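Long-range contacts in interferon gamma receptor 1 (Gallus gallus, PDB 4EQ3), which probably binds the cytokine interferon gamma through an extracellular pair of fibronectin type III domains, the part of the receptor chain present here: residues A[10-18]-A[85-96]; A[104-114]-A[190-201]. One frame throughout, in Å; residues are numbered along the deposited sequence.

From the N terminus, 10-18 runs into the first strand of the first domain, and contact 1 brings it against 85-96, the last hairpin of that domain, closing a loop of 66 intervening residues. Strand 91-97 then leads to the short helix 103-106, where contact 2 opens. Its first segment passes along the junction into the second domain, and 190-201 returns to it after 75 residues. The two loops lie in series, neither nesting nor crossing, with centres about 36 Å apart. Contact 1 ties the N-terminal edge of the first domain, which leads into its three-stranded sheet, to the end of its four-stranded sheet; contact 2 ties the interdomain linker to the second domain.

Contact 1: A[10-18]-A[85-96]; sequences AVPSPTGTS and KAIVGSQQSQYV
Ser-93 OG is held by two bonds against Ser-13 CA (3.5 Å) and Pro-14 CD: it accepts from Ala-86 N at 2.9 Å, nearly straight at 173°, and donates to Gln-94 O. A chi1 of 75° puts the hydroxyl between the backbone N and carbonyl carbon of Ser-93, within reach of both partners; serine suits a buried place where a backbone N-H needs an acceptor. The hairpin 85-96, closed by a type II' turn from Val-88 to Gln-91, ends the first fibronectin type III domain, and the N-terminal segment runs alongside its second strand in the same direction. Ser-93 CB packs tightly against the backbone, 3.1 Å from Val-11 O. Val-11 lies alongside Val-88, CG2 at 3.6 Å from Val-88 CB and CG1 against Val-88 CG2, the two side chains running antiparallel past one another; CG2 also meets Gln-91 CB. The compact, rigid ring of Pro-14 fits over the hairpin backbone, CD 3.8 Å from Ala-86 N, and small Ala-86 lets it settle. Tyr-32 touches Val-11, Ala-86 and Val-88, and its OH bonds to Pro-12 O. Val-96 CG1 lies 4.0 Å from Pro-14 CB and meets Thr-17 CG2 tip to tip at 4.1 Å.

Contact 2: A[104-114]-A[190-201]; sequences QKHGKIGPPKL and VSAKGHFFDDLI
Gly-107 is the first residue to leave the helix, and 107-114 then runs extended, opposite in direction to strand 190-196; the closest pair of CA atoms is Gln-104 and Ile-201, 6.2 Å apart. Gln-104 NE2 donates to Leu-200 O at 3.0 Å, with an N-H...O angle of 166°. The acceptor lies almost in the amide plane of Gln-104, whereas the donor sits tilted 31° from the carbonyl plane of Leu-200. A bend at chi2 (-89°) swings the amide onto this carbonyl, and the aliphatic CG still packs against Ile-201 CG1. Branched Ile-109 fills two directions at once: CG1 lies 3.7 Å from Ile-201 CG2, and CD1 approaches Phe-196 CE1 obliquely. Here the linker enters the second fibronectin type III domain and meets its penultimate strand near the junction, where Phe-196 meets Phe-24 and Phe-197 meets Phe-77 of the first domain, both edge-to-face. Gly-194, with no side chain, accommodates Ile-109, and a water bridges the backbones, donating to Gly-110 O and accepting from Gly-194 N, each at 2.9 Å. His-129 NE2 also bonds to Gly-110 O. Farther on, the Pro-112 ring, with no N-H in need of an acceptor, rests on the Ala-192 peptide, CD 3.5 Å from Ala-192 O. Forked Leu-114 spreads its methyls over two small, buried residues of the strand, CD1 3.7 Å from Ala-192 CB and CD2 against Val-190 CG1.

Contact 1: A[10-18]-A[85-96]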
loop_
_atom_site.group_PDB
_atom_site.type_symbol
_atom_site.label_atom_id
_atom_site.label_comp_id
_atom_site.label_asym_id
_atom_site.label_seq_id
_atom_site.Cartn_x
_atom_site.Cartn_y
_atom_site.Cartn_z
ATOM N N ALA A 10 25.210 -20.486 -19.271
ATOM C CA ALA A 10 26.177 -20.359 -18.198
ATOM C C ALA A 10 25.442 -20.203 -16.891
ATOM O O ALA A 10 24.634 -21.029 -16.565
ATOM C CB ALA A 10 27.042 -19.216 -18.426
ATOM N N VAL A 11 25.720 -19.137 -16.157
ATOM C CA VAL A 11 24.980 -18.792 -14.950
ATOM C C VAL A 11 23.986 -17.737 -15.348
ATOM O O VAL A 11 24.278 -16.577 -15.399
ATOM C CB VAL A 11 25.881 -18.253 -13.825
ATOM C CG1 VAL A 11 25.080 -17.510 -12.772
ATOM C CG2 VAL A 11 26.693 -19.360 -13.241
ATOM N N PRO A 12 22.805 -18.210 -15.665
ATOM C CA PRO A 12 21.736 -17.386 -16.186
ATOM C C PRO A 12 21.348 -16.335 -15.180
ATOM O O PRO A 12 21.680 -16.477 -14.048
ATOM C CB PRO A 12 20.635 -18.398 -16.393
ATOM C CG PRO A 12 20.872 -19.399 -15.402
ATOM C CD PRO A 12 22.327 -19.543 -15.284
ATOM N N SER A 13 20.663 -15.298 -15.632
ATOM C CA SER A 13 20.242 -14.200 -14.777
ATOM C C SER A 13 18.885 -14.513 -14.173
ATOM O O SER A 13 18.127 -15.302 -14.725
ATOM C CB SER A 13 20.145 -12.905 -15.584
ATOM O OG SER A 13 18.965 -12.888 -16.369
ATOM N N PRO A 14 18.567 -13.885 -13.039
ATOM C CA PRO A 14 17.230 -14.070 -12.468
ATOM C C PRO A 14 16.144 -13.792 -13.508
ATOM O O PRO A 14 16.402 -13.226 -14.589
ATOM C CB PRO A 14 17.184 -13.028 -11.348
ATOM C CG PRO A 14 18.616 -12.825 -10.964
ATOM C CD PRO A 14 19.384 -12.948 -12.251
ATOM N N THR A 15 14.923 -14.190 -13.183
ATOM C CA THR A 15 13.837 -14.085 -14.135
ATOM C C THR A 15 12.531 -13.704 -13.439
ATOM O O THR A 15 12.433 -13.762 -12.213
ATOM C CB THR A 15 13.660 -15.413 -14.896
ATOM O OG1 THR A 15 13.039 -15.162 -16.164
ATOM C CG2 THR A 15 12.832 -16.385 -14.093
ATOM N N GLY A 16 11.552 -13.281 -14.234
ATOM C CA GLY A 16 10.230 -12.956 -13.737
ATOM C C GLY A 16 10.228 -11.895 -12.659
ATOM O O GLY A 16 9.505 -12.014 -11.662
ATOM N N THR A 17 11.032 -10.852 -12.845
ATOM C CA THR A 17 11.112 -9.796 -11.849
ATOM C C THR A 17 9.751 -9.162 -11.672
ATOM O O THR A 17 9.006 -8.984 -12.638
ATOM C CB THR A 17 12.143 -8.712 -12.228
ATOM O OG1 THR A 17 11.697 -7.992 -13.391
ATOM C CG2 THR A 17 13.490 -9.352 -12.493
ATOM N N SER A 18 9.416 -8.842 -10.428
ATOM C CA SER A 18 8.151 -8.192 -10.140
ATOM C C SER A 18 8.237 -7.357 -8.871
ATOM O O SER A 18 8.619 -7.855 -7.801
ATOM C CB SER A 18 7.040 -9.231 -10.003
ATOM O OG SER A 18 5.819 -8.597 -9.666
ATOM N N LYS A 85 21.339 -9.612 -9.763
ATOM C CA LYS A 85 22.202 -10.587 -10.422
ATOM C C LYS A 85 22.282 -11.828 -9.550
ATOM O O LYS A 85 22.073 -11.751 -8.341
ATOM C CB LYS A 85 23.608 -10.023 -10.650
ATOM C CG LYS A 85 24.375 -9.767 -9.356
ATOM C CD LYS A 85 25.828 -9.389 -9.629
ATOM C CE LYS A 85 26.507 -8.900 -8.361
ATOM N NZ LYS A 85 27.945 -8.565 -8.569
ATOM N N ALA A 86 22.601 -12.961 -10.172
ATOM C CA ALA A 86 22.745 -14.230 -9.464
ATOM C C ALA A 86 24.206 -14.635 -9.300
ATOM O O ALA A 86 25.026 -14.446 -10.202
ATOM C CB ALA A 86 21.990 -15.325 -10.196
ATOM N N ILE A 87 24.519 -15.210 -8.145
ATOM C CA ILE A 87 25.840 -15.762 -7.904
ATOM C C ILE A 87 25.749 -17.267 -7.698
ATOM O O ILE A 87 25.024 -17.746 -6.824
ATOM C CB ILE A 87 26.499 -15.130 -6.681
ATOM C CG1 ILE A 87 26.447 -13.604 -6.785
ATOM C CG2 ILE A 87 27.932 -15.627 -6.552
ATOM C CD1 ILE A 87 26.876 -12.900 -5.518
ATOM N N VAL A 88 26.493 -17.999 -8.518
ATOM C CA VAL A 88 26.486 -19.454 -8.513
ATOM C C VAL A 88 27.922 -19.953 -8.423
ATOM O O VAL A 88 28.672 -19.910 -9.399
ATOM C CB VAL A 88 25.823 -20.002 -9.792
ATOM C CG1 VAL A 88 26.144 -21.475 -9.984
ATOM C CG2 VAL A 88 24.324 -19.775 -9.754
ATOM N N GLY A 89 28.311 -20.423 -7.246
ATOM C CA GLY A 89 29.696 -20.771 -7.012
ATOM C C GLY A 89 30.578 -19.559 -7.243
ATOM O O GLY A 89 30.353 -18.494 -6.667
ATOM N N SER A 90 31.581 -19.723 -8.099
ATOM C CA SER A 90 32.531 -18.655 -8.407
ATOM C C SER A 90 32.085 -17.875 -9.641
ATOM O O SER A 90 32.852 -17.097 -10.210
ATOM C CB SER A 90 33.926 -19.244 -8.635
ATOM O OG SER A 90 33.858 -20.409 -9.446
ATOM N N GLN A 91 30.855 -18.087 -10.049
ATOM C CA GLN A 91 30.362 -17.444 -11.229
ATOM C C GLN A 91 29.213 -16.471 -10.906
ATOM O O GLN A 91 28.491 -16.666 -9.970
ATOM C CB GLN A 91 30.031 -18.477 -12.295
ATOM C CG GLN A 91 31.275 -18.924 -13.129
ATOM C CD GLN A 91 30.933 -19.944 -14.193
ATOM O OE1 GLN A 91 30.526 -19.601 -15.310
ATOM N NE2 GLN A 91 31.110 -21.202 -13.866
ATOM N N GLN A 92 29.111 -15.399 -11.684
ATOM C CA GLN A 92 28.065 -14.389 -11.550
ATOM C C GLN A 92 27.298 -14.251 -12.854
ATOM O O GLN A 92 27.854 -14.451 -13.939
ATOM C CB GLN A 92 28.666 -13.031 -11.219
ATOM C CG GLN A 92 29.246 -12.903 -9.834
ATOM C CD GLN A 92 29.559 -11.459 -9.503
ATOM O OE1 GLN A 92 29.257 -10.555 -10.286
ATOM N NE2 GLN A 92 30.163 -11.232 -8.339
ATOM N N SER A 93 26.020 -13.909 -12.757
ATOM C CA SER A 93 25.283 -13.535 -13.954
ATOM C C SER A 93 25.385 -12.022 -14.129
ATOM O O SER A 93 25.955 -11.322 -13.285
ATOM C CB SER A 93 23.815 -13.960 -13.874
ATOM O OG SER A 93 23.098 -13.111 -12.999
ATOM N N GLN A 94 24.833 -11.518 -15.226
ATOM C CA GLN A 94 24.710 -10.081 -15.395
ATOM C C GLN A 94 23.441 -9.683 -14.655
ATOM O O GLN A 94 22.659 -10.548 -14.241
ATOM C CB GLN A 94 24.602 -9.715 -16.873
ATOM C CG GLN A 94 25.716 -10.283 -17.749
ATOM C CD GLN A 94 27.073 -9.610 -17.519
ATOM O OE1 GLN A 94 27.271 -8.874 -16.547
ATOM N NE2 GLN A 94 28.016 -9.877 -18.418
ATOM N N TYR A 95 23.237 -8.384 -14.486
ATOM C CA TYR A 95 22.058 -7.889 -13.798
ATOM C C TYR A 95 20.863 -7.881 -14.727
ATOM O O TYR A 95 21.003 -7.700 -15.925
ATOM C CB TYR A 95 22.284 -6.470 -13.308
ATOM C CG TYR A 95 22.984 -6.348 -11.983
ATOM C CD1 TYR A 95 22.373 -6.770 -10.806
ATOM C CD2 TYR A 95 24.239 -5.772 -11.900
ATOM C CE1 TYR A 95 23.010 -6.636 -9.590
ATOM C CE2 TYR A 95 24.881 -5.635 -10.692
ATOM C CZ TYR A 95 24.266 -6.067 -9.542
ATOM O OH TYR A 95 24.913 -5.923 -8.340
ATOM N N VAL A 96 19.680 -8.088 -14.164
ATOM C CA VAL A 96 18.457 -7.909 -14.921
ATOM C C VAL A 96 17.679 -6.807 -14.220
ATOM O O VAL A 96 17.585 -6.789 -12.986
ATOM C CB VAL A 96 17.621 -9.205 -14.990
ATOM C CG1 VAL A 96 17.391 -9.747 -13.598
ATOM C CG2 VAL A 96 16.298 -8.955 -15.711
#

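Contact 2: A[104-114]-A[190-201]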
loop_
_atom_site.group_PDB
_atom_site.type_symbol
_atom_site.label_atom_id
_atom_site.label_comp_id
_atom_site.label_asym_id
_atom_site.label_seq_id
_atom_site.Cartn_x
_atom_site.Cartn_y
_atom_site.Cartn_z
ATOM N N GLN A 104 3.471 6.411 -6.605
ATOM C CA GLN A 104 2.176 7.042 -6.855
ATOM C C GLN A 104 1.387 6.331 -7.951
ATOM O O GLN A 104 0.153 6.314 -7.935
ATOM C CB GLN A 104 2.370 8.519 -7.242
ATOM C CG GLN A 104 1.096 9.244 -7.666
ATOM C CD GLN A 104 0.813 9.119 -9.149
ATOM O OE1 GLN A 104 1.711 9.263 -9.977
ATOM N NE2 GLN A 104 -0.437 8.854 -9.493
ATOM N N LYS A 105 2.103 5.759 -8.912
ATOM C CA LYS A 105 1.467 5.105 -10.046
ATOM C C LYS A 105 1.250 3.634 -9.763
ATOM O O LYS A 105 0.192 3.087 -10.051
ATOM C CB LYS A 105 2.327 5.242 -11.305
ATOM C CG LYS A 105 2.495 6.668 -11.797
ATOM C CD LYS A 105 3.514 6.733 -12.933
ATOM C CE LYS A 105 3.145 5.805 -14.091
ATOM N NZ LYS A 105 4.181 5.832 -15.174
ATOM N N HIS A 106 2.264 2.992 -9.207
ATOM C CA HIS A 106 2.248 1.545 -9.099
ATOM C C HIS A 106 1.873 1.013 -7.726
ATOM O O HIS A 106 1.501 -0.147 -7.592
ATOM C CB HIS A 106 3.600 0.985 -9.543
ATOM C CG HIS A 106 4.011 1.443 -10.906
ATOM N ND1 HIS A 106 3.216 1.266 -12.018
ATOM C CD2 HIS A 106 5.130 2.071 -11.339
ATOM C CE1 HIS A 106 3.827 1.767 -13.077
ATOM N NE2 HIS A 106 4.992 2.260 -12.692
ATOM N N GLY A 107 1.981 1.849 -6.703
ATOM C CA GLY A 107 1.664 1.410 -5.358
ATOM C C GLY A 107 0.166 1.270 -5.142
ATOM O O GLY A 107 -0.590 2.175 -5.478
ATOM N N LYS A 108 -0.272 0.148 -4.575
ATOM C CA LYS A 108 -1.699 -0.045 -4.354
ATOM C C LYS A 108 -2.041 0.294 -2.921
ATOM O O LYS A 108 -1.228 0.089 -2.021
ATOM C CB LYS A 108 -2.122 -1.488 -4.649
ATOM C CG LYS A 108 -2.177 -1.863 -6.126
ATOM C CD LYS A 108 -2.991 -3.139 -6.332
ATOM C CE LYS A 108 -2.464 -3.947 -7.514
ATOM N NZ LYS A 108 -3.238 -5.214 -7.723
ATOM N N ILE A 109 -3.246 0.799 -2.708
ATOM C CA ILE A 109 -3.763 0.981 -1.361
ATOM C C ILE A 109 -4.953 0.041 -1.151
ATOM O O ILE A 109 -6.000 0.179 -1.798
ATOM C CB ILE A 109 -4.160 2.445 -1.104
ATOM C CG1 ILE A 109 -2.931 3.354 -1.217
ATOM C CG2 ILE A 109 -4.811 2.603 0.270
ATOM C CD1 ILE A 109 -1.878 3.085 -0.171
ATOM N N GLY A 110 -4.771 -0.937 -0.269
ATOM C CA GLY A 110 -5.806 -1.915 0.022
ATOM C C GLY A 110 -6.985 -1.358 0.806
ATOM O O GLY A 110 -6.974 -0.211 1.251
ATOM N N PRO A 111 -8.024 -2.181 1.000
ATOM C CA PRO A 111 -9.185 -1.659 1.719
ATOM C C PRO A 111 -8.817 -1.250 3.144
ATOM O O PRO A 111 -7.950 -1.866 3.772
ATOM C CB PRO A 111 -10.164 -2.834 1.719
ATOM C CG PRO A 111 -9.342 -4.051 1.433
ATOM C CD PRO A 111 -8.187 -3.585 0.588
ATOM N N PRO A 112 -9.456 -0.190 3.652
ATOM C CA PRO A 112 -9.214 0.204 5.038
ATOM C C PRO A 112 -9.994 -0.692 6.000
ATOM O O PRO A 112 -10.956 -1.343 5.601
ATOM C CB PRO A 112 -9.785 1.616 5.096
ATOM C CG PRO A 112 -10.853 1.623 4.066
ATOM C CD PRO A 112 -10.352 0.750 2.955
ATOM N N LYS A 113 -9.577 -0.706 7.258
ATOM C CA LYS A 113 -10.328 -1.369 8.308
ATOM C C LYS A 113 -11.433 -0.416 8.736
ATOM O O LYS A 113 -11.183 0.761 8.988
ATOM C CB LYS A 113 -9.400 -1.692 9.477
ATOM C CG LYS A 113 -10.043 -2.479 10.600
ATOM C CD LYS A 113 -10.545 -3.829 10.117
ATOM C CE LYS A 113 -11.196 -4.620 11.259
ATOM N NZ LYS A 113 -11.736 -5.945 10.803
ATOM N N LEU A 114 -12.664 -0.908 8.802
ATOM C CA LEU A 114 -13.791 -0.028 9.089
ATOM C C LEU A 114 -14.662 -0.593 10.197
ATOM O O LEU A 114 -15.187 -1.697 10.068
ATOM C CB LEU A 114 -14.630 0.170 7.825
ATOM C CG LEU A 114 -15.726 1.244 7.863
ATOM C CD1 LEU A 114 -16.057 1.736 6.459
ATOM C CD2 LEU A 114 -16.983 0.770 8.577
ATOM N N VAL A 190 -22.275 0.716 4.898
ATOM C CA VAL A 190 -21.249 1.705 4.636
ATOM C C VAL A 190 -19.948 1.041 4.218
ATOM O O VAL A 190 -19.600 -0.053 4.708
ATOM C CB VAL A 190 -21.005 2.587 5.878
ATOM C CG1 VAL A 190 -20.072 1.889 6.854
ATOM C CG2 VAL A 190 -20.436 3.923 5.467
ATOM N N SER A 191 -19.246 1.710 3.305
ATOM C CA SER A 191 -17.928 1.287 2.848
ATOM C C SER A 191 -17.026 2.506 2.719
ATOM O O SER A 191 -17.502 3.643 2.709
ATOM C CB SER A 191 -18.029 0.590 1.496
ATOM O OG SER A 191 -18.454 1.509 0.507
ATOM N N ALA A 192 -15.723 2.278 2.620
ATOM C CA ALA A 192 -14.792 3.400 2.541
ATOM C C ALA A 192 -13.586 3.097 1.657
ATOM O O ALA A 192 -13.249 1.928 1.447
ATOM C CB ALA A 192 -14.332 3.806 3.943
ATOM N N LYS A 193 -12.943 4.131 1.149
ATOM C CA LYS A 193 -11.695 4.034 0.403
ATOM C C LYS A 193 -10.674 5.063 0.885
ATOM O O LYS A 193 -11.020 6.130 1.202
ATOM C CB LYS A 193 -11.916 4.333 -1.070
ATOM C CG LYS A 193 -12.573 3.361 -1.883
ATOM C CD LYS A 193 -12.350 3.729 -3.311
ATOM C CE LYS A 193 -13.480 4.352 -3.914
ATOM N NZ LYS A 193 -13.514 4.133 -5.321
ATOM N N GLY A 194 -9.408 4.729 0.891
ATOM C CA GLY A 194 -8.374 5.710 1.172
ATOM C C GLY A 194 -8.051 6.565 -0.046
ATOM O O GLY A 194 -8.137 6.094 -1.185
ATOM N N HIS A 195 -7.691 7.826 0.200
ATOM C CA HIS A 195 -7.268 8.760 -0.844
ATOM C C HIS A 195 -5.980 9.441 -0.391
ATOM O O HIS A 195 -5.848 9.800 0.776
ATOM C CB HIS A 195 -8.325 9.852 -1.073
ATOM C CG HIS A 195 -9.515 9.408 -1.872
ATOM N ND1 HIS A 195 -10.567 8.704 -1.320
ATOM C CD2 HIS A 195 -9.836 9.598 -3.173
ATOM C CE1 HIS A 195 -11.473 8.466 -2.252
ATOM N NE2 HIS A 195 -11.052 8.993 -3.387
ATOM N N PHE A 196 -5.031 9.615 -1.304
ATOM C CA PHE A 196 -3.876 10.469 -1.047
ATOM C C PHE A 196 -3.826 11.556 -2.134
ATOM O O PHE A 196 -3.902 11.254 -3.326
ATOM C CB PHE A 196 -2.569 9.663 -1.030
ATOM C CG PHE A 196 -2.367 8.819 0.224
ATOM C CD1 PHE A 196 -2.700 7.474 0.233
ATOM C CD2 PHE A 196 -1.814 9.372 1.369
ATOM C CE1 PHE A 196 -2.510 6.693 1.375
ATOM C CE2 PHE A 196 -1.614 8.596 2.523
ATOM C CZ PHE A 196 -1.968 7.254 2.521
ATOM N N PHE A 197 -3.713 12.813 -1.717
ATOM C CA PHE A 197 -3.708 13.940 -2.654
ATOM C C PHE A 197 -4.981 13.964 -3.486
ATOM O O PHE A 197 -4.922 14.009 -4.719
ATOM C CB PHE A 197 -2.517 13.857 -3.603
ATOM C CG PHE A 197 -1.192 13.792 -2.910
ATOM C CD1 PHE A 197 -0.554 14.950 -2.500
ATOM C CD2 PHE A 197 -0.571 12.579 -2.679
ATOM C CE1 PHE A 197 0.667 14.889 -1.856
ATOM C CE2 PHE A 197 0.660 12.524 -2.046
ATOM C CZ PHE A 197 1.273 13.680 -1.637
ATOM N N ASP A 198 -6.125 13.941 -2.809
ATOM C CA ASP A 198 -7.424 13.835 -3.466
ATOM C C ASP A 198 -7.523 12.555 -4.284
ATOM O O ASP A 198 -7.923 11.506 -3.759
ATOM C CB ASP A 198 -7.718 15.058 -4.340
ATOM C CG ASP A 198 -7.759 16.346 -3.541
ATOM O OD1 ASP A 198 -8.261 16.311 -2.395
ATOM O OD2 ASP A 198 -7.284 17.391 -4.054
ATOM N N ASP A 199 -7.161 12.622 -5.561
ATOM C CA ASP A 199 -7.344 11.460 -6.430
ATOM C C ASP A 199 -6.085 10.928 -7.134
ATOM O O ASP A 199 -6.185 10.074 -8.014
ATOM C CB ASP A 199 -8.462 11.727 -7.442
ATOM C CG ASP A 199 -9.844 11.720 -6.796
ATOM O OD1 ASP A 199 -10.790 12.270 -7.406
ATOM O OD2 ASP A 199 -9.985 11.164 -5.678
ATOM N N LEU A 200 -4.910 11.411 -6.740
ATOM C CA LEU A 200 -3.663 10.892 -7.294
ATOM C C LEU A 200 -3.432 9.422 -6.916
ATOM O O LEU A 200 -2.886 8.644 -7.701
ATOM C CB LEU A 200 -2.480 11.752 -6.862
ATOM C CG LEU A 200 -2.492 13.205 -7.356
ATOM C CD1 LEU A 200 -1.174 13.885 -7.038
ATOM C CD2 LEU A 200 -2.795 13.300 -8.850
ATOM N N ILE A 201 -3.847 9.055 -5.707
ATOM C CA ILE A 201 -3.784 7.673 -5.245
ATOM C C ILE A 201 -5.126 7.336 -4.621
ATOM O O ILE A 201 -5.574 8.015 -3.701
ATOM C CB ILE A 201 -2.686 7.477 -4.188
ATOM C CG1 ILE A 201 -1.337 7.996 -4.717
ATOM C CG2 ILE A 201 -2.607 6.003 -3.771
ATOM C CD1 ILE A 201 -0.173 7.825 -3.768
HETATM O O HOH W 1 -8.694 1.955 0.388
#